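Local coordinates for putative nitrate transport protein (Thermoplasma volcanium, PDB 3MST) that is a putative nitrate transport protein, probably binding a small ligand between its two sheet-containing lobes for uptake, although its substrate is not established, at residues I45-I48 against C49-T52. Sequence-based numbering, arbitrary orientation.
Sequences IHNI and CSET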
loop_
_atom_site.group_PDB
_atom_site.type_symbol
_atom_site.label_atom_id
_atom_site.label_comp_id
_atom_site.label_asym_id
_atom_site.label_seq_id
_atom_site.Cartn_x
_atom_site.Cartn_y
_atom_site.Cartn_z
ATOM N N ILE A 45 5.755 -12.490 11.565
ATOM C CA ILE A 45 5.772 -11.185 10.925
ATOM C C ILE A 45 6.552 -10.179 11.761
ATOM O O ILE A 45 6.717 -10.345 12.978
ATOM C CB ILE A 45 4.343 -10.675 10.645
ATOM C CG1 ILE A 45 3.566 -10.375 11.957
ATOM C CG2 ILE A 45 3.594 -11.618 9.680
ATOM C CD1 ILE A 45 2.205 -9.697 11.716
ATOM N N HIS A 46 7.077 -9.163 11.088
ATOM C CA HIS A 46 7.977 -8.174 11.670
ATOM C C HIS A 46 7.657 -6.800 11.078
ATOM O O HIS A 46 7.401 -6.668 9.865
ATOM C CB HIS A 46 9.431 -8.508 11.360
ATOM C CG HIS A 46 9.828 -9.862 11.824
ATOM N ND1 HIS A 46 10.244 -10.101 13.109
ATOM C CD2 HIS A 46 9.830 -11.059 11.182
ATOM C CE1 HIS A 46 10.518 -11.394 13.233
ATOM N NE2 HIS A 46 10.291 -11.995 12.076
ATOM N N ASN A 47 7.687 -5.796 11.948
ATOM C CA ASN A 47 7.350 -4.412 11.562
ATOM C C ASN A 47 8.553 -3.639 11.108
ATOM O O ASN A 47 9.384 -3.239 11.934
ATOM C CB ASN A 47 6.722 -3.715 12.771
ATOM C CG ASN A 47 6.178 -2.343 12.451
ATOM O OD1 ASN A 47 6.186 -1.914 11.299
ATOM N ND2 ASN A 47 5.687 -1.631 13.481
ATOM N N ILE A 48 8.677 -3.386 9.811
ATOM C CA ILE A 48 9.834 -2.642 9.312
ATOM C C ILE A 48 9.747 -1.128 9.587
ATOM O O ILE A 48 10.635 -0.360 9.185
ATOM C CB ILE A 48 10.085 -2.922 7.821
ATOM C CG1 ILE A 48 8.915 -2.432 6.975
ATOM C CG2 ILE A 48 10.370 -4.421 7.591
ATOM C CD1 ILE A 48 9.117 -2.642 5.480
ATOM N N CYS A 49 8.666 -0.687 10.238
ATOM C CA CYS A 49 8.617 0.680 10.765
ATOM C C CYS A 49 9.406 0.810 12.069
ATOM O O CYS A 49 9.779 1.924 12.444
ATOM C CB CYS A 49 7.183 1.135 11.004
ATOM S SG CYS A 49 6.134 1.127 9.592
ATOM N N SER A 50 9.630 -0.301 12.767
ATOM C CA SER A 50 10.293 -0.299 14.040
ATOM C C SER A 50 11.560 -1.150 14.121
ATOM O O SER A 50 12.295 -1.033 15.120
ATOM C CB SER A 50 9.311 -0.714 15.136
ATOM O OG SER A 50 8.858 -2.035 14.997
ATOM N N GLU A 51 11.812 -1.995 13.114
ATOM C CA GLU A 51 12.955 -2.949 13.061
ATOM C C GLU A 51 13.613 -2.653 11.711
ATOM O O GLU A 51 12.906 -2.520 10.711
ATOM C CB GLU A 51 12.485 -4.435 12.921
ATOM C CG GLU A 51 11.833 -5.207 14.096
ATOM C CD GLU A 51 11.814 -6.730 13.855
ATOM O OE1 GLU A 51 12.644 -7.198 13.042
ATOM O OE2 GLU A 51 10.973 -7.466 14.466
ATOM N N THR A 52 14.935 -2.553 11.639
ATOM C CA THR A 52 15.593 -2.538 10.345
ATOM C C THR A 52 16.348 -3.846 10.241
ATOM O O THR A 52 17.187 -4.156 11.111
ATOM C CB THR A 52 16.598 -1.377 10.147
ATOM O OG1 THR A 52 15.958 -0.117 10.371
ATOM C CG2 THR A 52 17.154 -1.384 8.682
HETATM O O HOH W 1 8.098 -6.442 14.779
#
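Asn47 and Ser50 close a beta turn of roughly type I where edge strand 45-47 gives way to a loop: Ser50 N donates to Asn47 O at 3.1 Å. Glu51 N reaches that same Asn47 O more weakly, at 3.0 Å with a bent angle of 130°, so one carbonyl collects two amides as the chain reverses. The side chain of Asn47 repeats the scheme. With CG anti to the backbone N (chi1 -173°), Asn47 OD1 lies within 3.0 Å of Cys49 N and accepts its hydrogen bond, an Asx turn, the donor sitting above the side-chain carbonyl plane; it also takes the amide of Phe26, so two N-H groups grip a single oxygen. On the strand side, the extended chain of Glu51 runs back to His46. His46 ND1 donates to Glu51 OE2 at 3.1 Å, close to the ring plane and on the syn side of the carboxylate, whose plane is turned 67° from the imidazole. A water accepts from Asn47 N and donates to OE2, giving Glu51 a second link to the strand. Because NE2 of His46 is hydrogen-bonded to Asp21, the imidazole lies between two carboxylates, an arrangement that would tend to stabilise its doubly protonated, cationic form.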